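Local coordinates for protein endoglucanase (Clostridium thermocellum, PDB 2YIK) that probably hydrolyses beta-1,4-glucosidic bonds within cellulose chains, as a glycoside hydrolase family 9 endoglucanase, at residues Lys42-Gln45 with Tyr46-Phe49; Ile332-Leu335 with Tyr336-Ser340; Asp345-Lys348 with Arg349-Lys353. All blocks are in the same frame, centred on the assembly; numbering follows the deposited sequence.

Overall arrangement
All three contacts are local, each running along a helix and round its end within the glycoside hydrolase family 9 domain. Interaction 1 sits on the N-terminal helix 40-47. Interactions 2 and 3 mark the ends of two successive helices, 322-336 and 342-350; their centres are about 16 Å apart and their nearest atoms about 6 Å. A calcium ion bound in interaction 2 is completed by Glu344, next to the start of interaction 3, where the side chain of Asp345 lies about 8 Å from the ion. Interaction 1 is remote, its centre about 34 Å and 42 Å from those of interactions 2 and 3. None lies at the predicted active-site His451.

Interaction 1. Residues Lys42-Gln45 with Tyr46-Phe49; sequences KALQ and YSMF
Ser47 OG donates a hydrogen bond of 2.7 Å to Leu44 O, turning its hydroxyl back onto the preceding turn of helix; a first torsion of 73° sets OG between the backbone N and the carbonyl carbon for this. Two backbone bonds accompany it: Tyr46 N to Lys42 O at 2.9 Å, almost straight at 174°, and Ser47 N to Ala43 O at 2.8 Å. On the same helix, the polar tips of Lys42, Gln45 and Tyr46 are tied to other parts of the chain. Asp524 takes the Tyr46 hydroxyl through OD2 and gives its N-H to Gln45 OE1, while Lys42 NZ bonds to Tyr442 O. Water 1 donates to Tyr46 OH at 3.0 Å and reaches Lys42 NZ only weakly. Helix 40-47, near the start of the modelled chain, lies against helix 499-516 near its other end, with Ala43 and Leu44 on Cys509 and Ser47 on Phe505 and Val506, thus bringing together the two ends of the alpha/alpha-barrel domain found in family 9 enzymes. The extended Lys42 chain passes over one face of the Tyr46 ring in a CH-pi contact, CE 3.9 Å from the ring centroid and 26° off its normal. Gln45 runs alongside Tyr46 and meets its edge instead, OE1 coming to 3.6 Å from CE1. Phe49 brings its ring edge to the backbone of Gln45, CD2 lying 3.3 Å from Gln45 O. On another flank Leu44 CD1 and Met48 CE touch at 4.2 Å, and both side chains rest on Phe145.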
loop_
_atom_site.group_PDB
_atom_site.type_symbol
_atom_site.label_atom_id
_atom_site.label_comp_id
_atom_site.label_asym_id
_atom_site.label_seq_id
_atom_site.Cartn_x
_atom_site.Cartn_y
_atom_site.Cartn_z
ATOM N N LYS A 42 -11.092 -17.356 -4.303
ATOM C CA LYS A 42 -10.594 -17.749 -2.995
ATOM C C LYS A 42 -9.289 -17.012 -2.695
ATOM O O LYS A 42 -9.009 -16.666 -1.547
ATOM C CB LYS A 42 -10.362 -19.260 -2.960
ATOM C CG LYS A 42 -9.690 -19.745 -1.689
ATOM C CD LYS A 42 -9.427 -21.254 -1.707
ATOM C CE LYS A 42 -8.438 -21.631 -0.605
ATOM N NZ LYS A 42 -8.259 -23.105 -0.468
ATOM N N ALA A 43 -8.488 -16.775 -3.729
ATOM C CA ALA A 43 -7.217 -16.075 -3.550
ATOM C C ALA A 43 -7.493 -14.653 -3.070
ATOM O O ALA A 43 -6.823 -14.143 -2.169
ATOM C CB ALA A 43 -6.445 -16.055 -4.860
ATOM N N LEU A 44 -8.492 -14.017 -3.672
ATOM C CA LEU A 44 -8.879 -12.661 -3.291
ATOM C C LEU A 44 -9.335 -12.675 -1.836
ATOM O O LEU A 44 -8.885 -11.870 -1.017
ATOM C CB LEU A 44 -10.024 -12.159 -4.183
ATOM C CG LEU A 44 -10.637 -10.814 -3.776
ATOM C CD1 LEU A 44 -9.549 -9.743 -3.786
ATOM C CD2 LEU A 44 -11.767 -10.430 -4.725
ATOM N N GLN A 45 -10.236 -13.599 -1.520
ATOM C CA GLN A 45 -10.747 -13.724 -0.162
ATOM C C GLN A 45 -9.610 -13.842 0.839
ATOM O O GLN A 45 -9.519 -13.062 1.789
ATOM C CB GLN A 45 -11.656 -14.948 -0.050
ATOM C CG GLN A 45 -11.959 -15.356 1.378
ATOM C CD GLN A 45 -12.697 -16.687 1.467
ATOM O OE1 GLN A 45 -12.381 -17.635 0.743
ATOM N NE2 GLN A 45 -13.670 -16.768 2.368
ATOM N N TYR A 46 -8.742 -14.824 0.622
ATOM C CA TYR A 46 -7.613 -15.047 1.511
ATOM C C TYR A 46 -6.635 -13.875 1.596
ATOM O O TYR A 46 -6.171 -13.535 2.684
ATOM C CB TYR A 46 -6.853 -16.308 1.085
ATOM C CG TYR A 46 -7.426 -17.603 1.626
ATOM C CD1 TYR A 46 -8.784 -17.893 1.502
ATOM C CD2 TYR A 46 -6.605 -18.545 2.242
ATOM C CE1 TYR A 46 -9.310 -19.087 1.977
ATOM C CE2 TYR A 46 -7.120 -19.746 2.724
ATOM C CZ TYR A 46 -8.474 -20.011 2.586
ATOM O OH TYR A 46 -8.992 -21.203 3.044
ATOM N N SER A 47 -6.331 -13.254 0.459
ATOM C CA SER A 47 -5.363 -12.152 0.425
ATOM C C SER A 47 -5.536 -11.052 1.471
ATOM O O SER A 47 -4.547 -10.547 1.998
ATOM C CB SER A 47 -5.312 -11.511 -0.976
ATOM O OG SER A 47 -6.462 -10.733 -1.257
ATOM N N MET A 48 -6.775 -10.683 1.783
ATOM C CA MET A 48 -7.000 -9.612 2.751
ATOM C C MET A 48 -6.769 -9.982 4.204
ATOM O O MET A 48 -6.540 -9.103 5.038
ATOM C CB MET A 48 -8.404 -9.025 2.578
ATOM C CG MET A 48 -8.533 -8.217 1.303
ATOM S SD MET A 48 -10.180 -7.581 0.940
ATOM C CE MET A 48 -10.871 -8.941 0.092
ATOM N N PHE A 49 -6.809 -11.271 4.516
ATOM C CA PHE A 49 -6.611 -11.693 5.895
ATOM C C PHE A 49 -5.254 -11.346 6.473
ATOM O O PHE A 49 -5.093 -11.329 7.691
ATOM C CB PHE A 49 -6.893 -13.187 6.034
ATOM C CG PHE A 49 -8.350 -13.494 6.113
ATOM C CD1 PHE A 49 -9.011 -13.499 7.340
ATOM C CD2 PHE A 49 -9.082 -13.708 4.954
ATOM C CE1 PHE A 49 -10.390 -13.704 7.402
ATOM C CE2 PHE A 49 -10.449 -13.913 5.004
ATOM C CZ PHE A 49 -11.108 -13.915 6.230
HETATM O O HOH W 1 -7.149 -23.614 2.795
#

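Interaction 2. Residues Ile332-Leu335 with Tyr336-Ser340; sequences INDL and YDKDS. With CA (calcium ion), chain B.
Asp337 CB faces the side-chain amide of Asn333, one helical turn back, where the C-terminal end of helix 322-336 turns into a calcium-binding loop built on a type I beta turn from Asp337 to Ser340. From CB the Asp337 side chain runs to CG, placed anti to the backbone N (chi1 -165°), and on to a carboxylate whose OD2 binds the calcium ion at 2.6 Å, OD1 lying close to Ser340 OG. OD2 also accepts from the N-H of Phe343, which helps to fix the carboxylate. The main chain of this residue adds a second ligand, Asp337 O, 2.4 Å from the calcium, and the far end of the turn adds Ser340 O at 2.5 Å. Water 2 and Glu344 OE1 from the next helix bind as well, so the ion fastens the end of one helix to the start of the following one. Asn333 turns its amide to the metal across Asp337, the amide and carboxylate planes 80° apart. As modelled, ND2 faces the calcium at 2.5 Å; an oxygen ligand would be expected, so the assignment of the amide N and O is doubtful. Asp337 N bonds to Asn333 O at 2.8 Å, holding the last turn in place. At the surface Asp334 OD1 and Lys338 NZ make a long salt bridge of 4.0 Å, while Asp334 OD2 takes the stronger bond, from Trp362 NE1. Leu335 lies alongside Tyr336, its CB over one face of the ring, 3.9 Å from the centroid and 22° off the normal.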
loop_
_atom_site.group_PDB
_atom_site.type_symbol
_atom_site.label_atom_id
_atom_site.label_comp_id
_atom_site.label_asym_id
_atom_site.label_seq_id
_atom_site.Cartn_x
_atom_site.Cartn_y
_atom_site.Cartn_z
ATOM N N ILE A 332 -7.484 9.361 -16.604
ATOM C CA ILE A 332 -7.998 10.723 -16.565
ATOM C C ILE A 332 -8.130 11.232 -18.000
ATOM O O ILE A 332 -9.125 11.863 -18.367
ATOM C CB ILE A 332 -7.041 11.634 -15.758
ATOM C CG1 ILE A 332 -7.271 11.402 -14.261
ATOM C CG2 ILE A 332 -7.227 13.100 -16.151
ATOM C CD1 ILE A 332 -6.226 12.031 -13.376
ATOM N N ASN A 333 -7.122 10.938 -18.814
ATOM C CA ASN A 333 -7.137 11.359 -20.199
ATOM C C ASN A 333 -8.262 10.684 -20.972
ATOM O O ASN A 333 -8.922 11.322 -21.789
ATOM C CB ASN A 333 -5.813 11.039 -20.884
ATOM C CG ASN A 333 -5.831 11.417 -22.342
ATOM O OD1 ASN A 333 -5.843 10.561 -23.229
ATOM N ND2 ASN A 333 -5.857 12.710 -22.596
ATOM N N ASP A 334 -8.469 9.394 -20.721
ATOM C CA ASP A 334 -9.520 8.644 -21.404
ATOM C C ASP A 334 -10.896 9.180 -21.043
ATOM O O ASP A 334 -11.774 9.295 -21.894
ATOM C CB ASP A 334 -9.466 7.156 -21.035
ATOM C CG ASP A 334 -8.305 6.420 -21.695
ATOM O OD1 ASP A 334 -7.708 6.952 -22.655
ATOM O OD2 ASP A 334 -8.005 5.286 -21.255
ATOM N N LEU A 335 -11.061 9.504 -19.768
ATOM C CA LEU A 335 -12.309 10.011 -19.217
ATOM C C LEU A 335 -12.716 11.412 -19.680
ATOM O O LEU A 335 -13.872 11.653 -20.040
ATOM C CB LEU A 335 -12.188 10.031 -17.691
ATOM C CG LEU A 335 -13.125 9.279 -16.747
ATOM C CD1 LEU A 335 -13.635 7.994 -17.366
ATOM C CD2 LEU A 335 -12.352 9.009 -15.461
ATOM N N TYR A 336 -11.747 12.320 -19.675
ATOM C CA TYR A 336 -11.991 13.716 -19.988
ATOM C C TYR A 336 -11.352 14.354 -21.214
ATOM O O TYR A 336 -11.701 15.476 -21.559
ATOM C CB TYR A 336 -11.607 14.536 -18.756
ATOM C CG TYR A 336 -12.315 14.077 -17.508
ATOM C CD1 TYR A 336 -13.688 14.262 -17.365
ATOM C CD2 TYR A 336 -11.626 13.430 -16.480
ATOM C CE1 TYR A 336 -14.366 13.817 -16.235
ATOM C CE2 TYR A 336 -12.297 12.979 -15.335
ATOM C CZ TYR A 336 -13.671 13.180 -15.222
ATOM O OH TYR A 336 -14.351 12.767 -14.092
ATOM N N ASP A 337 -10.430 13.670 -21.876
ATOM C CA ASP A 337 -9.772 14.267 -23.031
ATOM C C ASP A 337 -9.430 13.221 -24.100
ATOM O O ASP A 337 -8.484 13.371 -24.846
ATOM C CB ASP A 337 -8.507 14.982 -22.542
ATOM C CG ASP A 337 -7.928 15.937 -23.567
ATOM O OD1 ASP A 337 -8.683 16.762 -24.125
ATOM O OD2 ASP A 337 -6.705 15.875 -23.797
ATOM N N LYS A 338 -10.236 12.174 -24.184
ATOM C CA LYS A 338 -10.021 11.080 -25.134
ATOM C C LYS A 338 -9.798 11.472 -26.596
ATOM O O LYS A 338 -8.834 11.023 -27.223
ATOM C CB LYS A 338 -11.206 10.108 -25.043
ATOM C CG LYS A 338 -11.176 8.923 -26.005
ATOM C CD LYS A 338 -10.288 7.799 -25.499
ATOM C CE LYS A 338 -10.874 6.443 -25.906
ATOM N NZ LYS A 338 -10.093 5.298 -25.342
ATOM N N ASP A 339 -10.679 12.309 -27.137
ATOM C CA ASP A 339 -10.589 12.700 -28.545
ATOM C C ASP A 339 -9.873 14.003 -28.918
ATOM O O ASP A 339 -10.143 14.575 -29.973
ATOM C CB ASP A 339 -11.992 12.711 -29.162
ATOM C CG ASP A 339 -12.736 11.399 -28.944
ATOM O OD1 ASP A 339 -12.143 10.320 -29.193
ATOM O OD2 ASP A 339 -13.918 11.446 -28.530
ATOM N N SER A 340 -8.966 14.483 -28.077
ATOM C CA SER A 340 -8.245 15.704 -28.419
ATOM C C SER A 340 -6.841 15.651 -27.818
ATOM O O SER A 340 -6.540 14.737 -27.080
ATOM C CB SER A 340 -9.011 16.937 -27.922
ATOM O OG SER A 340 -8.527 17.395 -26.673
HETATM CA CA CA B . -6.053 13.606 -24.958
HETATM O O HOH W 2 -6.290 11.293 -26.197
#

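Interaction 3. Residues Asp345-Lys348 with Arg349-Lys353; sequences DRYK and RASNK
With its CG anti to the backbone N (chi1 170°), Tyr347 swings its ring forward along helix 342-350 to meet Ser351 and Lys353. Ser351 OG sits over one face of the Tyr347 ring, 3.4 Å above the plane and toward the rim. Lys353, extended as far as CE, bends at its last torsion (55°) and brings NZ back to the pair. NZ then donates to Tyr347 OH at 3.0 Å and to Ser351 OG at 2.9 Å, while OG itself donates to Tyr347 O, also at 2.9 Å. Tyr347 O thus accepts from two donors: Ser351 N nearly along the C=O axis, and OG above the carbonyl plane. The tyrosine hydroxyl is also bonded to Tyr306 O, and its ring meets Phe303 edge-to-face. This end of the helix is a Schellman motif. Asn352 has the positive phi that the motif requires, Lys353 N closes the six-residue loop onto Lys348 O at 2.9 Å, and the inner bond, Asn352 N to Arg349 O, is present but weak. The CB atoms of Lys348 and Lys353, which flank the loop, approach to 4.1 Å. Arg349 folds back over the preceding turn so that its guanidinium lies with one face over Asp345 O, the oxygen 3.6 Å above the plane and over its centre. Lys348 NZ forms a salt bridge to Asp345 OD1 at 3.2 Å, its hydrogen bond weak, and is also hydrogen-bonded to the backbone O atoms of Gln355 and Glu357. Arg346 forms salt bridges to Glu296 and Asp300, joining this helix to 296-305, where Ala350 rests on Phe303.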
loop_
_atom_site.group_PDB
_atom_site.type_symbol
_atom_site.label_atom_id
_atom_site.label_comp_id
_atom_site.label_asym_id
_atom_site.label_seq_id
_atom_site.Cartn_x
_atom_site.Cartn_y
_atom_site.Cartn_z
ATOM N N ASP A 345 -0.759 18.230 -24.835
ATOM C CA ASP A 345 -0.059 19.472 -25.111
ATOM C C ASP A 345 0.172 20.296 -23.853
ATOM O O ASP A 345 1.177 20.998 -23.753
ATOM C CB ASP A 345 -0.810 20.282 -26.169
ATOM C CG ASP A 345 -0.782 19.612 -27.525
ATOM O OD1 ASP A 345 0.084 18.728 -27.728
ATOM O OD2 ASP A 345 -1.614 19.967 -28.392
ATOM N N ARG A 346 -0.751 20.213 -22.899
ATOM C CA ARG A 346 -0.597 20.930 -21.635
ATOM C C ARG A 346 0.562 20.291 -20.874
ATOM O O ARG A 346 1.387 20.982 -20.263
ATOM C CB ARG A 346 -1.880 20.843 -20.795
ATOM C CG ARG A 346 -2.950 21.892 -21.137
ATOM C CD ARG A 346 -4.258 21.618 -20.389
ATOM N NE ARG A 346 -4.121 21.695 -18.931
ATOM C CZ ARG A 346 -5.041 21.266 -18.068
ATOM N NH1 ARG A 346 -6.169 20.726 -18.512
ATOM N NH2 ARG A 346 -4.836 21.373 -16.758
ATOM N N TYR A 347 0.630 18.963 -20.912
ATOM C CA TYR A 347 1.711 18.270 -20.225
ATOM C C TYR A 347 3.074 18.623 -20.834
ATOM O O TYR A 347 4.047 18.840 -20.110
ATOM C CB TYR A 347 1.503 16.754 -20.258
ATOM C CG TYR A 347 2.727 16.013 -19.761
ATOM C CD1 TYR A 347 3.225 16.235 -18.476
ATOM C CD2 TYR A 347 3.439 15.162 -20.606
ATOM C CE1 TYR A 347 4.408 15.636 -18.047
ATOM C CE2 TYR A 347 4.623 14.556 -20.189
ATOM C CZ TYR A 347 5.103 14.800 -18.908
ATOM O OH TYR A 347 6.280 14.220 -18.505
ATOM N N LYS A 348 3.149 18.682 -22.160
ATOM C CA LYS A 348 4.408 19.031 -22.812
ATOM C C LYS A 348 4.852 20.432 -22.395
ATOM O O LYS A 348 6.028 20.653 -22.098
ATOM C CB LYS A 348 4.267 18.960 -24.329
ATOM C CG LYS A 348 4.108 17.551 -24.860
ATOM C CD LYS A 348 3.927 17.561 -26.365
ATOM C CE LYS A 348 2.649 16.858 -26.763
ATOM N NZ LYS A 348 2.487 16.736 -28.230
ATOM N N ARG A 349 3.911 21.372 -22.369
ATOM C CA ARG A 349 4.229 22.741 -21.973
ATOM C C ARG A 349 4.707 22.773 -20.526
ATOM O O ARG A 349 5.653 23.480 -20.193
ATOM C CB ARG A 349 3.003 23.659 -22.135
ATOM C CG ARG A 349 2.812 24.229 -23.547
ATOM C CD ARG A 349 1.721 25.313 -23.581
ATOM N NE ARG A 349 0.379 24.751 -23.425
ATOM C CZ ARG A 349 -0.320 24.191 -24.412
ATOM N NH1 ARG A 349 0.178 24.142 -25.645
ATOM N NH2 ARG A 349 -1.526 23.700 -24.170
ATOM N N ALA A 350 4.058 21.984 -19.677
ATOM C CA ALA A 350 4.385 21.927 -18.252
ATOM C C ALA A 350 5.731 21.292 -17.902
ATOM O O ALA A 350 6.367 21.682 -16.928
ATOM C CB ALA A 350 3.270 21.194 -17.507
ATOM N N SER A 351 6.161 20.307 -18.682
ATOM C CA SER A 351 7.421 19.613 -18.413
ATOM C C SER A 351 8.453 19.985 -19.468
ATOM O O SER A 351 9.418 19.257 -19.689
ATOM C CB SER A 351 7.184 18.098 -18.448
ATOM O OG SER A 351 6.695 17.697 -19.721
ATOM N N ASN A 352 8.234 21.145 -20.081
ATOM C CA ASN A 352 9.028 21.701 -21.175
ATOM C C ASN A 352 9.658 20.736 -22.173
ATOM O O ASN A 352 10.878 20.571 -22.273
ATOM C CB ASN A 352 10.054 22.742 -20.687
ATOM C CG ASN A 352 10.988 22.214 -19.640
ATOM O OD1 ASN A 352 11.839 21.368 -19.920
ATOM N ND2 ASN A 352 10.847 22.718 -18.412
ATOM N N LYS A 353 8.753 20.122 -22.925
ATOM C CA LYS A 353 9.049 19.198 -24.000
ATOM C C LYS A 353 8.568 19.976 -25.221
ATOM O O LYS A 353 7.751 20.895 -25.088
ATOM C CB LYS A 353 8.208 17.927 -23.871
ATOM C CG LYS A 353 8.606 17.001 -22.740
ATOM C CD LYS A 353 7.686 15.790 -22.680
ATOM C CE LYS A 353 8.195 14.761 -21.680
ATOM N NZ LYS A 353 8.388 15.368 -20.339
#